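Local coordinates for HEPN domain-containing protein (Sulfolobus tokodaii, PDB 1WOL), which is of unknown function but adopts the alpha-helical fold of the HEPN domain, as expected of an archaeal member of that family, at residues A[2-5]-A[6-10]; A[63-67]-A[68-72]; A[105-108]-A[109-113]. All blocks are in the same frame, centred on the assembly; numbering follows the deposited sequence.

Contact 1: A[2-5]-A[6-10]; sequences KRVE and DWIKQ
Lys2 lies across the indole of Trp7 at the N-terminus of helix 4-23, where the chain enters its first turn through an N-cap at Arg3. The lysine CD sits 3.6 Å from the centroid of the six-membered ring, 16° off the ring normal, a CH-pi contact over the face. Its NZ lies 3.4 Å from that centroid on the same face, a cation-pi pair. Beyond CG the lysine is extended (chi2 and chi3 both -179°), and this straight chain brings methylene and ammonium over one ring. The indole N-H is held as well: Trp7 NE1 is hydrogen-bonded to Gln47 OE1 of helix 27-48, and Gln47 NE2 donates to Lys2 O.

Behind this pair stands the cap. Arg3 N donates to Asp6 OD1 over 3.0 Å in a nearly straight bond (174°), from the anti side of the carboxylate but out of its plane, while the return bond from Asp6 N to Arg3 O is weak. Arg3 O also takes a weak bond from Trp7 N, and Ile8 N to Val4 O and Lys9 N to Glu5 O follow. One turn apart, Val4 and Ile8 both rest on Ile121 and meet loosely, Val4 CG1 lying 4.5 Å from Ile8 CG1.

Contact 2: A[63-67]-A[68-72]; sequences TNPPA and DILQC
Ala67, the first residue of helix 67-77, meets Gln71 one turn on. Gln71 N donates to Ala67 O at 2.8 Å (157° at the hydrogen), and the side chain of the glutamine comes back over the same oxygen, placing its CG 3.1 Å from Ala67 O. Gln71 also lines the site of a bound tertiary-butyl alcohol, about 5 Å from its side chain.

Pro65 and Pro66 supply most of the remaining contact from the preceding loop. Pro65 turns its ring onto the first helical turn: its CB is 3.8 Å from Ile69 CG2, and its CG is 4.1 Å from Leu70 CB. Pro66 is the N-cap of helix 67-77 in this all-helical HEPN domain, and its carbonyl takes two helix amides, a weak bond from Ile69 N and a straight one from Leu70 N (3.0 Å to Pro66 O, 169°).

The Pro66 ring lies alongside Ile69, pointing the same way, with CD 4.0 Å from Ile69 CG1. With chi1 at -68°, Ile69 directs CG1 to Pro66 and leaves CG2 for Pro65. Both Pro66 and Ile69 also pack on Trp116 of helix 100-120, while Asp68 OD2 forms a salt bridge to Arg112.

Contact 3: A[105-108]-A[109-113]; sequences ECIN and CAIRI
Cys109 N donates to Glu105 O at 3.0 Å, the first of four successive i to i+4 bonds that join 105-108 to 109-113. Ala110 N follows on Cys106 O, Ile111 N on Ile107 O, and Arg112 N on Asn108 O, each at 2.9 Å. The bond from Ala110 N to Cys106 O is the straightest of the four, 165° at the hydrogen.

Cys109 CB rests 3.4 Å from Glu105 O, and its SG continues into a disulfide with Cys72 of helix 67-77; Cys106, one turn earlier, is bonded to Cys31. Within the all-helical HEPN domain, helix 100-120 is thus joined covalently to two different helices from neighbouring turns. The carboxylate of Glu105 pairs with Arg101 in a salt bridge, and the Glu105 side chain also touches Phe75 of helix 67-77.

On another side of the helix, the side chains of Ile107 and Ile111 cross at a slant, Ile107 CG2 lying 3.8 Å from Ile111 CD1. Because Ile111 CG1 stands anti to its carbonyl carbon (chi1 -76°), it passes 3.4 Å from Ile107 O, and the Ile111 CD1 comes alongside Asn108 OD1 at 3.7 Å. Both isoleucines pack on Leu15 of helix 4-23, and Ala110 touches Ser34 of helix 27-48.

Overall arrangement
The three contacts follow in series along one HEPN chain, but only contacts 2 and 3 touch. Their centres are 12 Å apart, and the Cys72 SG to Cys109 SG disulfide, at 2.1 Å, joins them covalently. A salt bridge from Asp68 OD2 to Arg112 NH1, 3.3 Å long, and packing of Ile69 CD1 on Arg112 O (3.7 Å) add to the link. Beside the disulfide a tertiary-butyl alcohol touches Gln71 of contact 2 with Glu105 and Cys109 of contact 3. Contact 1 stands apart, its centre about 22 Å from that of contact 2 and 18 Å from that of contact 3; helix 4-23, which carries it, reaches contact 3 further along, through Leu15.

Contact 1: A[2-5]-A[6-10]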
ATOM      1  N   LYS A   2     -17.817   0.842  -7.031  1.00 24.35           N
ATOM      2  CA  LYS A   2     -16.783   1.770  -7.507  1.00 25.65           C
ATOM      3  C   LYS A   2     -16.414   1.394  -8.899  1.00 22.75           C
ATOM      4  O   LYS A   2     -16.609   0.257  -9.239  1.00 29.38           O
ATOM      5  CB  LYS A   2     -15.412   1.658  -6.783  1.00 23.92           C
ATOM      6  CG  LYS A   2     -15.510   1.712  -5.306  1.00 27.10           C
ATOM      7  CD  LYS A   2     -14.124   1.615  -4.704  1.00 27.98           C
ATOM      8  CE  LYS A   2     -14.187   1.655  -3.193  1.00 29.26           C
ATOM      9  NZ  LYS A   2     -12.941   1.301  -2.534  1.00 25.39           N
ATOM     10  N   ARG A   3     -15.943   2.388  -9.635  1.00 23.48           N
ATOM     11  CA  ARG A   3     -15.350   2.269 -10.948  1.00 23.10           C
ATOM     12  C   ARG A   3     -13.827   2.172 -10.758  1.00 23.16           C
ATOM     13  O   ARG A   3     -13.262   2.494  -9.746  1.00 21.80           O
ATOM     14  CB  ARG A   3     -15.546   3.492 -11.756  1.00 24.12           C
ATOM     15  CG  ARG A   3     -16.987   3.458 -12.391  1.00 29.76           C
ATOM     16  CD  ARG A   3     -17.067   4.642 -13.219  1.00 36.92           C
ATOM     17  NE  ARG A   3     -17.401   5.781 -12.361  1.00 40.70           N
ATOM     18  CZ  ARG A   3     -17.867   6.931 -12.809  1.00 43.27           C
ATOM     19  NH1 ARG A   3     -18.039   7.107 -14.133  1.00 45.00           N
ATOM     20  NH2 ARG A   3     -18.203   7.879 -11.921  1.00 45.07           N
ATOM     21  N   VAL A   4     -13.139   1.755 -11.805  1.00 21.64           N
ATOM     22  CA  VAL A   4     -11.674   1.632 -11.720  1.00 21.77           C
ATOM     23  C   VAL A   4     -11.119   3.032 -11.362  1.00 20.75           C
ATOM     24  O   VAL A   4     -10.215   3.115 -10.521  1.00 20.97           O
ATOM     25  CB  VAL A   4     -11.130   1.221 -13.178  1.00 21.23           C
ATOM     26  CG1 VAL A   4      -9.498   1.290 -13.195  1.00 22.71           C
ATOM     27  CG2 VAL A   4     -11.490  -0.225 -13.396  1.00 25.44           C
ATOM     28  N   GLU A   5     -11.614   4.112 -11.972  1.00 20.09           N
ATOM     29  CA  GLU A   5     -11.057   5.414 -11.743  1.00 20.97           C
ATOM     30  C   GLU A   5     -11.243   5.794 -10.264  1.00 20.93           C
ATOM     31  O   GLU A   5     -10.413   6.521  -9.745  1.00 19.76           O
ATOM     32  CB  GLU A   5     -11.676   6.478 -12.645  1.00 26.31           C
ATOM     33  CG  GLU A   5     -13.199   6.644 -12.592  1.00 38.37           C
ATOM     34  CD  GLU A   5     -13.756   7.611 -13.767  1.00 46.60           C
ATOM     35  OE1 GLU A   5     -13.938   7.107 -14.938  1.00 52.52           O
ATOM     36  OE2 GLU A   5     -14.031   8.844 -13.522  1.00 48.98           O
ATOM     37  N   ASP A   6     -12.269   5.278  -9.614  1.00 19.71           N
ATOM     38  CA  ASP A   6     -12.427   5.600  -8.154  1.00 19.00           C
ATOM     39  C   ASP A   6     -11.372   4.937  -7.333  1.00 17.35           C
ATOM     40  O   ASP A   6     -10.879   5.565  -6.357  1.00 18.96           O
ATOM     41  CB  ASP A   6     -13.777   5.062  -7.663  1.00 19.01           C
ATOM     42  CG  ASP A   6     -14.887   5.840  -8.268  1.00 19.26           C
ATOM     43  OD1 ASP A   6     -15.965   5.214  -8.592  1.00 23.27           O
ATOM     44  OD2 ASP A   6     -14.702   7.059  -8.453  1.00 23.82           O
ATOM     45  N   TRP A   7     -11.028   3.679  -7.618  1.00 17.96           N
ATOM     46  CA  TRP A   7      -9.954   3.013  -6.872  1.00 16.56           C
ATOM     47  C   TRP A   7      -8.650   3.832  -7.041  1.00 15.57           C
ATOM     48  O   TRP A   7      -7.925   4.005  -6.064  1.00 17.14           O
ATOM     49  CB  TRP A   7      -9.669   1.576  -7.407  1.00 17.02           C
ATOM     50  CG  TRP A   7     -10.796   0.636  -7.025  1.00 17.34           C
ATOM     51  CD1 TRP A   7     -11.748   0.136  -7.914  1.00 21.01           C
ATOM     52  CD2 TRP A   7     -10.976  -0.008  -5.817  1.00 19.37           C
ATOM     53  NE1 TRP A   7     -12.476  -0.824  -7.302  1.00 19.26           N
ATOM     54  CE2 TRP A   7     -12.060  -0.939  -6.003  1.00 20.40           C
ATOM     55  CE3 TRP A   7     -10.368   0.084  -4.562  1.00 20.94           C
ATOM     56  CZ2 TRP A   7     -12.511  -1.761  -4.971  1.00 22.13           C
ATOM     57  CZ3 TRP A   7     -10.800  -0.729  -3.511  1.00 22.64           C
ATOM     58  CH2 TRP A   7     -11.902  -1.680  -3.731  1.00 20.38           C
ATOM     59  N   ILE A   8      -8.351   4.251  -8.310  1.00 16.16           N
ATOM     60  CA  ILE A   8      -7.109   4.977  -8.533  1.00 16.82           C
ATOM     61  C   ILE A   8      -7.190   6.351  -7.814  1.00 16.77           C
ATOM     62  O   ILE A   8      -6.152   6.796  -7.227  1.00 17.65           O
ATOM     63  CB  ILE A   8      -6.816   5.096 -10.060  1.00 14.76           C
ATOM     64  CG1 ILE A   8      -6.682   3.714 -10.677  1.00 16.29           C
ATOM     65  CG2 ILE A   8      -5.502   5.921 -10.288  1.00 17.88           C
ATOM     66  CD1 ILE A   8      -5.780   2.661  -9.920  1.00 17.20           C
ATOM     67  N   LYS A   9      -8.319   7.087  -7.823  1.00 15.98           N
ATOM     68  CA  LYS A   9      -8.360   8.364  -7.094  1.00 16.78           C
ATOM     69  C   LYS A   9      -8.137   8.037  -5.627  1.00 14.83           C
ATOM     70  O   LYS A   9      -7.398   8.910  -4.998  1.00 15.39           O
ATOM     71  CB  LYS A   9      -9.769   9.020  -7.242  1.00 18.27           C
ATOM     72  CG  LYS A   9      -9.947   9.764  -8.555  1.00 24.33           C
ATOM     73  CD  LYS A   9     -11.222  10.620  -8.523  1.00 29.37           C
ATOM     74  CE  LYS A   9     -12.418   9.868  -8.876  1.00 31.94           C
ATOM     75  NZ  LYS A   9     -13.636  10.900  -9.079  1.00 31.29           N
ATOM     76  N   GLN A  10      -8.749   6.990  -5.071  1.00 16.46           N
ATOM     77  CA  GLN A  10      -8.536   6.710  -3.629  1.00 17.04           C
ATOM     78  C   GLN A  10      -7.061   6.490  -3.422  1.00 18.73           C
ATOM     79  O   GLN A  10      -6.464   6.977  -2.403  1.00 17.17           O
ATOM     80  CB  GLN A  10      -9.224   5.440  -3.200  1.00 19.97           C
ATOM     81  CG  GLN A  10     -10.706   5.637  -3.055  1.00 21.71           C
ATOM     82  CD  GLN A  10     -11.228   4.348  -2.405  1.00 22.42           C
ATOM     83  OE1 GLN A  10     -11.273   4.177  -1.147  1.00 25.42           O
ATOM     84  NE2 GLN A  10     -11.515   3.388  -3.269  1.00 24.32           N
TER

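Contact 2: A[63-67]-A[68-72]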
ATOM      1  N   THR A  63      -0.995 -11.502  -9.370  1.00 34.28           N
ATOM      2  CA  THR A  63      -0.744 -12.724 -10.131  1.00 36.11           C
ATOM      3  C   THR A  63       0.532 -12.517 -10.997  1.00 33.51           C
ATOM      4  O   THR A  63       0.526 -11.766 -11.925  1.00 32.75           O
ATOM      5  CB  THR A  63      -1.908 -13.005 -11.032  1.00 36.24           C
ATOM      6  OG1 THR A  63      -3.106 -13.154 -10.236  1.00 37.92           O
ATOM      7  CG2 THR A  63      -1.634 -14.309 -11.833  1.00 38.19           C
ATOM      8  N   ASN A  64       1.592 -13.193 -10.629  1.00 34.18           N
ATOM      9  CA  ASN A  64       2.841 -13.135 -11.384  1.00 34.02           C
ATOM     10  C   ASN A  64       3.355 -11.730 -11.648  1.00 32.01           C
ATOM     11  O   ASN A  64       3.660 -11.338 -12.754  1.00 29.09           O
ATOM     12  CB  ASN A  64       2.666 -13.899 -12.691  1.00 38.47           C
ATOM     13  CG  ASN A  64       2.351 -15.393 -12.437  1.00 43.13           C
ATOM     14  OD1 ASN A  64       2.777 -15.981 -11.407  1.00 45.54           O
ATOM     15  ND2 ASN A  64       1.625 -16.010 -13.370  1.00 44.68           N
ATOM     16  N   PRO A  65       3.315 -10.918 -10.609  1.00 29.18           N
ATOM     17  CA  PRO A  65       3.836  -9.551 -10.847  1.00 28.92           C
ATOM     18  C   PRO A  65       5.404  -9.560 -10.947  1.00 26.55           C
ATOM     19  O   PRO A  65       6.097 -10.515 -10.536  1.00 26.01           O
ATOM     20  CB  PRO A  65       3.377  -8.829  -9.562  1.00 26.39           C
ATOM     21  CG  PRO A  65       3.578  -9.907  -8.497  1.00 29.04           C
ATOM     22  CD  PRO A  65       2.992 -11.173  -9.207  1.00 30.15           C
ATOM     23  N   PRO A  66       5.998  -8.426 -11.393  1.00 24.32           N
ATOM     24  CA  PRO A  66       7.466  -8.350 -11.459  1.00 22.66           C
ATOM     25  C   PRO A  66       7.995  -8.525 -10.040  1.00 23.09           C
ATOM     26  O   PRO A  66       7.274  -8.164  -9.023  1.00 20.71           O
ATOM     27  CB  PRO A  66       7.724  -6.909 -11.905  1.00 21.42           C
ATOM     28  CG  PRO A  66       6.540  -6.521 -12.676  1.00 22.12           C
ATOM     29  CD  PRO A  66       5.352  -7.300 -12.070  1.00 22.55           C
ATOM     30  N   ALA A  67       9.246  -8.960  -9.883  1.00 20.90           N
ATOM     31  CA  ALA A  67       9.932  -9.138  -8.627  1.00 21.13           C
ATOM     32  C   ALA A  67       9.883  -7.889  -7.661  1.00 20.82           C
ATOM     33  O   ALA A  67       9.553  -7.969  -6.459  1.00 23.02           O
ATOM     34  CB  ALA A  67      11.442  -9.514  -8.855  1.00 24.89           C
ATOM     35  N   ASP A  68      10.126  -6.724  -8.251  1.00 19.53           N
ATOM     36  CA  ASP A  68      10.174  -5.542  -7.432  1.00 18.73           C
ATOM     37  C   ASP A  68       8.810  -5.219  -6.879  1.00 17.63           C
ATOM     38  O   ASP A  68       8.740  -4.624  -5.818  1.00 17.57           O
ATOM     39  CB  ASP A  68      10.662  -4.305  -8.189  1.00 17.88           C
ATOM     40  CG  ASP A  68       9.793  -3.956  -9.342  1.00 18.20           C
ATOM     41  OD1 ASP A  68       9.747  -4.671 -10.336  1.00 21.13           O
ATOM     42  OD2 ASP A  68       9.128  -2.912  -9.356  1.00 21.73           O
ATOM     43  N   ILE A  69       7.765  -5.547  -7.630  1.00 17.75           N
ATOM     44  CA  ILE A  69       6.380  -5.284  -7.192  1.00 17.50           C
ATOM     45  C   ILE A  69       6.021  -6.272  -6.074  1.00 18.12           C
ATOM     46  O   ILE A  69       5.441  -5.873  -5.089  1.00 17.44           O
ATOM     47  CB  ILE A  69       5.451  -5.421  -8.367  1.00 16.50           C
ATOM     48  CG1 ILE A  69       5.670  -4.296  -9.403  1.00 17.31           C
ATOM     49  CG2 ILE A  69       3.888  -5.407  -7.902  1.00 19.51           C
ATOM     50  CD1 ILE A  69       5.378  -2.765  -8.840  1.00 18.91           C
ATOM     51  N   LEU A  70       6.310  -7.576  -6.294  1.00 18.89           N
ATOM     52  CA  LEU A  70       6.086  -8.511  -5.197  1.00 21.22           C
ATOM     53  C   LEU A  70       6.888  -8.114  -3.909  1.00 22.41           C
ATOM     54  O   LEU A  70       6.367  -8.230  -2.757  1.00 24.34           O
ATOM     55  CB  LEU A  70       6.525  -9.905  -5.652  1.00 24.91           C
ATOM     56  CG  LEU A  70       6.083 -11.020  -4.682  1.00 28.86           C
ATOM     57  CD1 LEU A  70       4.577 -11.051  -4.598  1.00 31.09           C
ATOM     58  CD2 LEU A  70       6.639 -12.324  -5.283  1.00 28.47           C
ATOM     59  N   GLN A  71       8.141  -7.625  -4.049  1.00 21.03           N
ATOM     60  CA  GLN A  71       8.942  -7.242  -2.876  1.00 19.85           C
ATOM     61  C   GLN A  71       8.261  -6.066  -2.152  1.00 19.86           C
ATOM     62  O   GLN A  71       8.142  -6.050  -0.890  1.00 19.89           O
ATOM     63  CB  GLN A  71      10.364  -6.811  -3.238  1.00 23.02           C
ATOM     64  CG  GLN A  71      11.080  -8.054  -3.718  1.00 27.50           C
ATOM     65  CD  GLN A  71      12.335  -7.709  -4.448  1.00 30.60           C
ATOM     66  OE1 GLN A  71      12.765  -6.512  -4.506  1.00 32.98           O
ATOM     67  NE2 GLN A  71      12.919  -8.698  -4.942  1.00 36.14           N
ATOM     68  N   CYS A  72       7.792  -5.081  -2.913  1.00 18.31           N
ATOM     69  CA  CYS A  72       7.100  -3.989  -2.206  1.00 16.70           C
ATOM     70  C   CYS A  72       5.716  -4.419  -1.689  1.00 17.63           C
ATOM     71  O   CYS A  72       5.321  -3.816  -0.676  1.00 18.90           O
ATOM     72  CB  CYS A  72       6.865  -2.809  -3.180  1.00 18.06           C
ATOM     73  SG  CYS A  72       8.311  -1.694  -3.287  1.00 16.15           S
TER

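Contact 3: A[105-108]-A[109-113]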
ATOM      1  N   GLU A 105      10.509   4.322   2.805  1.00 12.95           N
ATOM      2  CA  GLU A 105      10.407   3.014   2.105  1.00 13.31           C
ATOM      3  C   GLU A 105       8.957   2.660   1.823  1.00 14.15           C
ATOM      4  O   GLU A 105       8.635   2.106   0.758  1.00 14.54           O
ATOM      5  CB  GLU A 105      11.024   1.930   3.018  1.00 13.60           C
ATOM      6  CG  GLU A 105      12.535   2.176   3.087  1.00 16.72           C
ATOM      7  CD  GLU A 105      13.272   1.092   3.942  1.00 18.10           C
ATOM      8  OE1 GLU A 105      12.616   0.213   4.511  1.00 19.62           O
ATOM      9  OE2 GLU A 105      14.530   1.266   3.946  1.00 16.56           O
ATOM     10  N   CYS A 106       8.091   2.944   2.744  1.00 13.52           N
ATOM     11  CA  CYS A 106       6.659   2.644   2.511  1.00 13.81           C
ATOM     12  C   CYS A 106       6.117   3.598   1.410  1.00 11.47           C
ATOM     13  O   CYS A 106       5.432   3.049   0.493  1.00 13.18           O
ATOM     14  CB  CYS A 106       5.828   2.991   3.750  1.00 12.77           C
ATOM     15  SG  CYS A 106       6.111   1.676   5.075  1.00 19.26           S
ATOM     16  N   ILE A 107       6.350   4.907   1.430  1.00 11.09           N
ATOM     17  CA  ILE A 107       5.808   5.806   0.414  1.00 10.79           C
ATOM     18  C   ILE A 107       6.363   5.342  -0.952  1.00 11.54           C
ATOM     19  O   ILE A 107       5.603   5.307  -1.925  1.00 11.74           O
ATOM     20  CB  ILE A 107       6.192   7.219   0.754  1.00 11.05           C
ATOM     21  CG1 ILE A 107       5.244   7.688   1.924  1.00 11.98           C
ATOM     22  CG2 ILE A 107       5.920   8.144  -0.482  1.00 11.92           C
ATOM     23  CD1 ILE A 107       5.757   9.027   2.588  1.00 13.07           C
ATOM     24  N   ASN A 108       7.659   5.140  -0.971  1.00 12.28           N
ATOM     25  CA  ASN A 108       8.214   4.767  -2.311  1.00 13.37           C
ATOM     26  C   ASN A 108       7.777   3.466  -2.848  1.00 12.92           C
ATOM     27  O   ASN A 108       7.663   3.314  -4.120  1.00 15.30           O
ATOM     28  CB  ASN A 108       9.750   4.892  -2.168  1.00 13.63           C
ATOM     29  CG  ASN A 108      10.130   6.307  -1.983  1.00 11.88           C
ATOM     30  OD1 ASN A 108       9.424   7.265  -2.224  1.00 12.49           O
ATOM     31  ND2 ASN A 108      11.425   6.487  -1.552  1.00 13.95           N
ATOM     32  N   CYS A 109       7.487   2.487  -1.987  1.00 11.86           N
ATOM     33  CA  CYS A 109       6.891   1.268  -2.521  1.00 12.69           C
ATOM     34  C   CYS A 109       5.495   1.514  -3.006  1.00 13.82           C
ATOM     35  O   CYS A 109       5.021   0.900  -3.939  1.00 14.16           O
ATOM     36  CB  CYS A 109       6.803   0.173  -1.434  1.00 14.53           C
ATOM     37  SG  CYS A 109       8.295  -0.858  -1.396  1.00 15.18           S
ATOM     38  N   ALA A 110       4.703   2.363  -2.276  1.00 12.27           N
ATOM     39  CA  ALA A 110       3.341   2.745  -2.786  1.00 12.73           C
ATOM     40  C   ALA A 110       3.422   3.427  -4.147  1.00 12.01           C
ATOM     41  O   ALA A 110       2.621   3.080  -5.014  1.00 14.56           O
ATOM     42  CB  ALA A 110       2.602   3.674  -1.716  1.00 14.94           C
ATOM     43  N   ILE A 111       4.431   4.304  -4.355  1.00 12.17           N
ATOM     44  CA  ILE A 111       4.564   4.967  -5.643  1.00 10.95           C
ATOM     45  C   ILE A 111       4.931   3.924  -6.688  1.00 12.12           C
ATOM     46  O   ILE A 111       4.327   3.952  -7.793  1.00 14.74           O
ATOM     47  CB  ILE A 111       5.690   5.955  -5.477  1.00 12.87           C
ATOM     48  CG1 ILE A 111       5.222   7.189  -4.687  1.00 13.21           C
ATOM     49  CG2 ILE A 111       6.088   6.466  -6.927  1.00 14.66           C
ATOM     50  CD1 ILE A 111       6.397   8.104  -4.208  1.00 14.59           C
ATOM     51  N   ARG A 112       5.793   2.979  -6.350  1.00 13.44           N
ATOM     52  CA  ARG A 112       6.195   1.920  -7.358  1.00 14.73           C
ATOM     53  C   ARG A 112       4.965   1.157  -7.737  1.00 14.80           C
ATOM     54  O   ARG A 112       4.747   0.910  -8.910  1.00 14.95           O
ATOM     55  CB  ARG A 112       7.330   1.052  -6.734  1.00 14.71           C
ATOM     56  CG  ARG A 112       7.933  -0.261  -7.271  1.00 24.17           C
ATOM     57  CD  ARG A 112       9.370   0.061  -6.695  1.00 26.13           C
ATOM     58  NE  ARG A 112      10.164  -0.063  -7.669  1.00 27.71           N
ATOM     59  CZ  ARG A 112      10.305   0.589  -8.742  1.00 25.69           C
ATOM     60  NH1 ARG A 112      10.058   0.146  -9.962  1.00 30.81           N
ATOM     61  NH2 ARG A 112      10.837   1.783  -8.466  1.00 26.16           N
ATOM     62  N   ILE A 113       4.146   0.722  -6.782  1.00 14.57           N
ATOM     63  CA  ILE A 113       2.928  -0.051  -7.148  1.00 14.31           C
ATOM     64  C   ILE A 113       1.897   0.759  -7.846  1.00 15.70           C
ATOM     65  O   ILE A 113       1.347   0.266  -8.855  1.00 15.26           O
ATOM     66  CB  ILE A 113       2.407  -0.766  -5.901  1.00 14.14           C
ATOM     67  CG1 ILE A 113       3.394  -1.794  -5.441  1.00 14.69           C
ATOM     68  CG2 ILE A 113       0.965  -1.375  -6.179  1.00 16.11           C
ATOM     69  CD1 ILE A 113       3.106  -2.433  -4.018  1.00 16.42           C
TER